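Local coordinates for protein cytochrome P450 (CYP102L1) (Mycobacterium phage Adler, PDB 6N6Q) that is a virus-encoded haem protein of the cytochrome P450 family, probably acting as a monooxygenase that activates oxygen at its haem iron, at residues E66-I71 with P406-P411; G38-G43 with L375-T380. One frame throughout, in Å; residues are numbered along the deposited sequence.

Contact 1: residues E66-I71 with P406-P411; sequences ELIEEI and PHIYKP. With HEM (protoporphyrin IX containing Fe), chain E.
Ile68 and Ile408 form the apolar centre of a purely van der Waals contact between the short helix 65-71 and the irregular segment that leads from helix 398-402 toward helix 422-439. No hydrogen bond crosses the interface, and the two sides together bury 234 Å². Both isoleucines direct their CB atoms at the opposite segment. Ile68 presents its CG2 branch, which lies 3.7 Å from CD1 of Ile408 and equally close to CG1 of that residue. Ile408 answers with its longer arm: CG1 stands beside the backbone N (chi1 -64°), and the further bend at chi2 (-60°) brings CD1 round to the helix. There CD1 also meets the backbone, 4.1 Å from Glu69 N. The pair is covered from helix 375-379 by Ala378, which touches both isoleucines, and Ile68 additionally rests on Val373 of the neighbouring strand 370-374.

In P450 terms helix 65-71 probably corresponds to the B helix beside the N-terminal sheet, and 406-411 closes the meander that runs into the haem-thiolate loop. The segment ends immediately before the family's Cys-ligand signature, and Pro411 O, 3.5 Å from the haem methyl CMB, places it at the pocket. Ile408 O accepts a separate hydrogen bond from Trp384 NE1.

Toward solvent the contact changes character. The CB of Glu66 does not point at the proline, but its chain folds at chi2 (86°) and brings OE2 to the CB-CG side of the Pro406 ring, 3.4 Å from Pro406 CB and 3.5 Å from Pro406 CG. This is contact of an oxygen with aliphatic carbons. Here the backbones are nearer, the CA atoms of Glu66 and Pro406 being 6.6 Å apart against 7.5 Å between those of Glu69 and Ile408.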
loop_
_atom_site.group_PDB
_atom_site.type_symbol
_atom_site.label_atom_id
_atom_site.label_comp_id
_atom_site.label_asym_id
_atom_site.label_seq_id
_atom_site.Cartn_x
_atom_site.Cartn_y
_atom_site.Cartn_z
ATOM N N GLU A 66 20.092 -14.321 -1.043
ATOM C CA GLU A 66 20.061 -15.535 -1.855
ATOM C C GLU A 66 18.876 -16.420 -1.489
ATOM O O GLU A 66 18.283 -17.066 -2.363
ATOM C CB GLU A 66 21.370 -16.311 -1.705
ATOM C CG GLU A 66 22.561 -15.692 -2.417
ATOM C CD GLU A 66 23.274 -14.656 -1.572
ATOM O OE1 GLU A 66 22.816 -14.394 -0.438
ATOM O OE2 GLU A 66 24.295 -14.110 -2.040
ATOM N N LEU A 67 18.520 -16.472 -0.205
ATOM C CA LEU A 67 17.399 -17.308 0.213
ATOM C C LEU A 67 16.072 -16.750 -0.287
ATOM O O LEU A 67 15.206 -17.510 -0.736
ATOM C CB LEU A 67 17.384 -17.443 1.736
ATOM C CG LEU A 67 18.467 -18.327 2.355
ATOM C CD1 LEU A 67 18.449 -18.211 3.869
ATOM C CD2 LEU A 67 18.276 -19.770 1.928
ATOM N N ILE A 68 15.897 -15.427 -0.226
ATOM C CA ILE A 68 14.620 -14.827 -0.605
ATOM C C ILE A 68 14.341 -15.036 -2.089
ATOM O O ILE A 68 13.217 -15.377 -2.478
ATOM C CB ILE A 68 14.595 -13.334 -0.228
ATOM C CG1 ILE A 68 14.386 -13.168 1.277
ATOM C CG2 ILE A 68 13.509 -12.600 -0.998
ATOM C CD1 ILE A 68 14.386 -11.730 1.733
ATOM N N GLU A 69 15.351 -14.843 -2.942
ATOM C CA GLU A 69 15.132 -15.015 -4.374
ATOM C C GLU A 69 14.809 -16.458 -4.739
ATOM O O GLU A 69 14.156 -16.693 -5.761
ATOM C CB GLU A 69 16.344 -14.517 -5.166
ATOM C CG GLU A 69 17.677 -15.091 -4.740
ATOM C CD GLU A 69 18.849 -14.352 -5.364
ATOM O OE1 GLU A 69 18.605 -13.389 -6.124
ATOM O OE2 GLU A 69 20.010 -14.728 -5.096
ATOM N N GLU A 70 15.242 -17.426 -3.928
ATOM C CA GLU A 70 14.761 -18.793 -4.100
ATOM C C GLU A 70 13.295 -18.908 -3.703
ATOM O O GLU A 70 12.524 -19.625 -4.350
ATOM C CB GLU A 70 15.614 -19.762 -3.282
ATOM C CG GLU A 70 16.983 -20.051 -3.873
ATOM C CD GLU A 70 17.835 -20.920 -2.965
ATOM O OE1 GLU A 70 18.283 -20.422 -1.911
ATOM O OE2 GLU A 70 18.047 -22.104 -3.300
ATOM N N ILE A 71 12.897 -18.208 -2.637
ATOM C CA ILE A 71 11.501 -18.204 -2.213
ATOM C C ILE A 71 10.620 -17.534 -3.260
ATOM O O ILE A 71 9.464 -17.927 -3.457
ATOM C CB ILE A 71 11.371 -17.524 -0.835
ATOM C CG1 ILE A 71 12.184 -18.282 0.215
ATOM C CG2 ILE A 71 9.920 -17.443 -0.400
ATOM C CD1 ILE A 71 11.631 -19.651 0.542
ATOM N N PRO A 406 23.891 -9.609 -5.268
ATOM C CA PRO A 406 22.692 -10.192 -4.648
ATOM C C PRO A 406 22.020 -9.252 -3.659
ATOM O O PRO A 406 22.539 -9.012 -2.564
ATOM C CB PRO A 406 23.233 -11.446 -3.946
ATOM C CG PRO A 406 24.541 -11.734 -4.615
ATOM C CD PRO A 406 25.100 -10.395 -4.980
ATOM N N HIS A 407 20.860 -8.719 -4.037
ATOM C CA HIS A 407 20.094 -7.841 -3.164
ATOM C C HIS A 407 18.627 -7.927 -3.556
ATOM O O HIS A 407 18.293 -8.193 -4.713
ATOM C CB HIS A 407 20.586 -6.392 -3.243
ATOM C CG HIS A 407 20.304 -5.729 -4.554
ATOM N ND1 HIS A 407 21.085 -5.930 -5.673
ATOM C CD2 HIS A 407 19.327 -4.870 -4.926
ATOM C CE1 HIS A 407 20.600 -5.222 -6.678
ATOM N NE2 HIS A 407 19.533 -4.570 -6.251
ATOM N N ILE A 408 17.753 -7.699 -2.578
ATOM C CA ILE A 408 16.311 -7.817 -2.761
ATOM C C ILE A 408 15.694 -6.427 -2.718
ATOM O O ILE A 408 16.009 -5.625 -1.830
ATOM C CB ILE A 408 15.681 -8.730 -1.695
ATOM C CG1 ILE A 408 16.202 -10.159 -1.843
ATOM C CG2 ILE A 408 14.160 -8.697 -1.789
ATOM C CD1 ILE A 408 15.894 -10.784 -3.188
ATOM N N TYR A 409 14.819 -6.140 -3.685
ATOM C CA TYR A 409 14.020 -4.914 -3.675
ATOM C C TYR A 409 12.690 -5.238 -4.359
ATOM O O TYR A 409 12.544 -5.065 -5.571
ATOM C CB TYR A 409 14.737 -3.760 -4.358
ATOM C CG TYR A 409 13.928 -2.485 -4.361
ATOM C CD1 TYR A 409 13.746 -1.757 -3.194
ATOM C CD2 TYR A 409 13.340 -2.015 -5.527
ATOM C CE1 TYR A 409 13.001 -0.595 -3.188
ATOM C CE2 TYR A 409 12.595 -0.851 -5.533
ATOM C CZ TYR A 409 12.428 -0.145 -4.360
ATOM O OH TYR A 409 11.687 1.015 -4.354
ATOM N N LYS A 410 11.728 -5.709 -3.568
ATOM C CA LYS A 410 10.411 -6.102 -4.069
ATOM C C LYS A 410 9.319 -5.472 -3.211
ATOM O O LYS A 410 8.558 -6.178 -2.540
ATOM C CB LYS A 410 10.273 -7.624 -4.089
ATOM C CG LYS A 410 11.271 -8.332 -4.984
ATOM C CD LYS A 410 11.044 -7.987 -6.446
ATOM C CE LYS A 410 11.971 -8.787 -7.345
ATOM N NZ LYS A 410 11.618 -8.642 -8.781
ATOM N N PRO A 411 9.199 -4.139 -3.227
ATOM C CA PRO A 411 8.155 -3.497 -2.410
ATOM C C PRO A 411 6.742 -3.810 -2.872
ATOM O O PRO A 411 5.796 -3.572 -2.112
ATOM C CB PRO A 411 8.469 -2.001 -2.548
ATOM C CG PRO A 411 9.168 -1.891 -3.858
ATOM C CD PRO A 411 9.972 -3.154 -4.003
HETATM C CHA HEM E . -0.869 -6.768 -3.727
HETATM C CHB HEM E . 2.168 -3.410 -1.962
HETATM C CHC HEM E . -0.673 0.103 -3.765
HETATM C CHD HEM E . -4.034 -3.236 -4.846
HETATM C C1A HEM E . 0.221 -6.183 -3.113
HETATM C C2A HEM E . 1.358 -6.863 -2.518
HETATM C C3A HEM E . 2.189 -5.938 -2.034
HETATM C C4A HEM E . 1.621 -4.631 -2.300
HETATM C CMA HEM E . 3.523 -6.222 -1.313
HETATM C CAA HEM E . 1.578 -8.388 -2.441
HETATM C CBA HEM E . 0.876 -8.917 -1.193
HETATM C CGA HEM E . 1.209 -10.370 -0.970
HETATM O O1A HEM E . 2.072 -10.919 -1.704
HETATM O O2A HEM E . 0.608 -10.983 -0.050
HETATM C C1B HEM E . 1.696 -2.169 -2.346
HETATM C C2B HEM E . 2.389 -0.907 -2.181
HETATM C C3B HEM E . 1.606 0.071 -2.679
HETATM C C4B HEM E . 0.391 -0.551 -3.174
HETATM C CMB HEM E . 3.789 -0.790 -1.533
HETATM C CAB HEM E . 1.850 1.601 -2.760
HETATM C CBB HEM E . 2.933 2.235 -2.293
HETATM C C1C HEM E . -1.827 -0.481 -4.247
HETATM C C2C HEM E . -2.912 0.186 -4.937
HETATM C C3C HEM E . -3.845 -0.718 -5.239
HETATM C C4C HEM E . -3.389 -2.015 -4.752
HETATM C CMC HEM E . -2.996 1.692 -5.271
HETATM C CAC HEM E . -5.157 -0.366 -5.982
HETATM C CBC HEM E . -6.075 -1.279 -6.313
HETATM C C1D HEM E . -3.475 -4.485 -4.650
HETATM C C2D HEM E . -4.122 -5.765 -4.880
HETATM C C3D HEM E . -3.252 -6.734 -4.574
HETATM C C4D HEM E . -2.016 -6.114 -4.137
HETATM C CMD HEM E . -5.566 -5.970 -5.389
HETATM C CAD HEM E . -3.512 -8.256 -4.670
HETATM C CBD HEM E . -3.253 -8.740 -6.093
HETATM C CGD HEM E . -3.414 -10.239 -6.168
HETATM O O1D HEM E . -3.808 -10.747 -7.251
HETATM O O2D HEM E . -3.156 -10.928 -5.147
HETATM N NA HEM E . 0.421 -4.823 -2.956
HETATM N NB HEM E . 0.484 -1.912 -2.955
HETATM N NC HEM E . -2.156 -1.819 -4.155
HETATM N ND HEM E . -2.193 -4.742 -4.197
HETATM FE FE HEM E . -0.923 -3.308 -3.437
#

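Contact 2: residues G38-G43 with L375-T380; sequences GLTREG and LHAAHT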
loop_
_atom_site.group_PDB
_atom_site.type_symbol
_atom_site.label_atom_id
_atom_site.label_comp_id
_atom_site.label_asym_id
_atom_site.label_seq_id
_atom_site.Cartn_x
_atom_site.Cartn_y
_atom_site.Cartn_z
ATOM N N GLY A 38 11.026 -5.841 14.947
ATOM C CA GLY A 38 11.653 -6.761 15.883
ATOM C C GLY A 38 12.274 -7.956 15.188
ATOM O O GLY A 38 13.348 -8.425 15.577
ATOM N N LEU A 39 11.618 -8.450 14.134
ATOM C CA LEU A 39 12.175 -9.558 13.368
ATOM C C LEU A 39 13.451 -9.152 12.646
ATOM O O LEU A 39 14.369 -9.969 12.508
ATOM C CB LEU A 39 11.144 -10.080 12.368
ATOM C CG LEU A 39 9.880 -10.705 12.957
ATOM C CD1 LEU A 39 8.882 -11.064 11.860
ATOM C CD2 LEU A 39 10.231 -11.930 13.784
ATOM N N THR A 40 13.530 -7.902 12.186
ATOM C CA THR A 40 14.734 -7.430 11.510
ATOM C C THR A 40 15.923 -7.409 12.462
ATOM O O THR A 40 17.019 -7.862 12.112
ATOM C CB THR A 40 14.490 -6.041 10.916
ATOM O OG1 THR A 40 13.493 -6.127 9.890
ATOM C CG2 THR A 40 15.772 -5.472 10.321
ATOM N N ARG A 41 15.726 -6.886 13.676
ATOM C CA ARG A 41 16.788 -6.926 14.676
ATOM C C ARG A 41 17.129 -8.362 15.051
ATOM O O ARG A 41 18.302 -8.703 15.246
ATOM C CB ARG A 41 16.378 -6.129 15.915
ATOM C CG ARG A 41 16.060 -4.670 15.638
ATOM C CD ARG A 41 15.953 -3.869 16.927
ATOM N NE ARG A 41 15.658 -2.461 16.672
ATOM C CZ ARG A 41 16.570 -1.552 16.342
ATOM N NH1 ARG A 41 17.845 -1.900 16.223
ATOM N NH2 ARG A 41 16.210 -0.294 16.128
ATOM N N GLU A 42 16.112 -9.220 15.150
ATOM C CA GLU A 42 16.345 -10.632 15.431
ATOM C C GLU A 42 17.094 -11.317 14.294
ATOM O O GLU A 42 17.901 -12.221 14.541
ATOM C CB GLU A 42 15.006 -11.329 15.695
ATOM C CG GLU A 42 15.034 -12.851 15.625
ATOM C CD GLU A 42 15.854 -13.481 16.729
ATOM O OE1 GLU A 42 16.201 -14.676 16.607
ATOM O OE2 GLU A 42 16.154 -12.785 17.719
ATOM N N GLY A 43 16.860 -10.889 13.052
ATOM C CA GLY A 43 17.478 -11.539 11.910
ATOM C C GLY A 43 18.973 -11.331 11.801
ATOM O O GLY A 43 19.647 -12.117 11.125
ATOM N N LEU A 375 10.731 -7.985 3.946
ATOM C CA LEU A 375 11.250 -6.986 3.017
ATOM C C LEU A 375 11.993 -5.877 3.749
ATOM O O LEU A 375 13.019 -5.387 3.262
ATOM C CB LEU A 375 10.114 -6.394 2.183
ATOM C CG LEU A 375 9.498 -7.283 1.105
ATOM C CD1 LEU A 375 8.237 -6.639 0.564
ATOM C CD2 LEU A 375 10.500 -7.527 -0.012
ATOM N N HIS A 376 11.489 -5.463 4.915
ATOM C CA HIS A 376 12.141 -4.393 5.663
ATOM C C HIS A 376 13.569 -4.769 6.033
ATOM O O HIS A 376 14.474 -3.927 5.984
ATOM C CB HIS A 376 11.339 -4.055 6.917
ATOM C CG HIS A 376 12.065 -3.156 7.868
ATOM N ND1 HIS A 376 12.455 -3.561 9.126
ATOM C CD2 HIS A 376 12.484 -1.875 7.739
ATOM C CE1 HIS A 376 13.076 -2.567 9.735
ATOM N NE2 HIS A 376 13.107 -1.532 8.915
ATOM N N ALA A 377 13.793 -6.029 6.404
ATOM C CA ALA A 377 15.150 -6.472 6.694
ATOM C C ALA A 377 15.957 -6.638 5.412
ATOM O O ALA A 377 17.150 -6.314 5.377
ATOM C CB ALA A 377 15.118 -7.778 7.486
ATOM N N ALA A 378 15.320 -7.130 4.348
ATOM C CA ALA A 378 16.031 -7.349 3.093
ATOM C C ALA A 378 16.376 -6.031 2.409
ATOM O O ALA A 378 17.438 -5.907 1.787
ATOM C CB ALA A 378 15.197 -8.235 2.167
ATOM N N HIS A 379 15.493 -5.036 2.507
ATOM C CA HIS A 379 15.760 -3.754 1.866
ATOM C C HIS A 379 16.843 -2.972 2.595
ATOM O O HIS A 379 17.561 -2.184 1.972
ATOM C CB HIS A 379 14.477 -2.929 1.786
ATOM C CG HIS A 379 13.488 -3.444 0.789
ATOM N ND1 HIS A 379 12.284 -2.819 0.546
ATOM C CD2 HIS A 379 13.526 -4.522 -0.031
ATOM C CE1 HIS A 379 11.622 -3.490 -0.380
ATOM N NE2 HIS A 379 12.353 -4.527 -0.746
ATOM N N THR A 380 16.974 -3.168 3.906
ATOM C CA THR A 380 18.022 -2.537 4.694
ATOM C C THR A 380 19.183 -3.483 4.971
ATOM O O THR A 380 20.032 -3.178 5.816
ATOM C CB THR A 380 17.447 -2.009 6.011
ATOM O OG1 THR A 380 16.997 -3.107 6.813
ATOM C CG2 THR A 380 16.275 -1.078 5.740
#
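Thr40 and His376 make the polar part of this buried junction between helix 35-43 and helix 375-379, probably the A and K' helices of P450 nomenclature. Thr40 OG1 is hydrogen-bonded to His376 ND1 at 2.9 Å, approaching the imidazole obliquely, and the two side chains cross at about a right angle. The hydroxyl is hydrogen-bonded a second time to Val36 O, one turn earlier in its own helix. His376 CG is anti to the backbone N (chi1 169°), which carries the ring toward the threonine, chi2 turning ND1 to it, while the ring meets that of Trp342, planes about 20° apart.

Alongside, Ala377 CB packs methyl to methyl on Thr40 CG2 at 3.7 Å and meets the oxygen Thr40 OG1 at 3.3 Å. The small side chain allows the CA atoms of Thr40 and Ala377 to come within 4.9 Å.

A bond inside 375-380 finishes the helix end: Thr380 OG1 donates to His376 O over 2.8 Å, in the carbonyl plane.

Both polar atoms are thus satisfied in a buried interface: bonds to Val36 O and His376 ND1, with a weak one to Asn374 ND2, would hold the threonine's rotation, and the ND1 bond helps position the ring.

Contact 1 and contact 2 interlock along the chain, their segments following one another in the order 38-43, 66-71, 375-380, 406-411, and their centres are 13 Å apart. Helix 375-379 lies between them: one side receives helix 35-43, while Ala378 and His379 face segment 406-411. The direct tie is a probable hydrogen bond from Lys410 N to His379 NE2, 3.1 Å long; Ile408 O also packs against His379 CD2 at 3.3 Å. The haem is approached unequally. Contact 1 reaches it through Pro411, a residue of the haem pocket, whereas in contact 2 the side chain of His376 remains about 12 Å from the cofactor between nearest atoms.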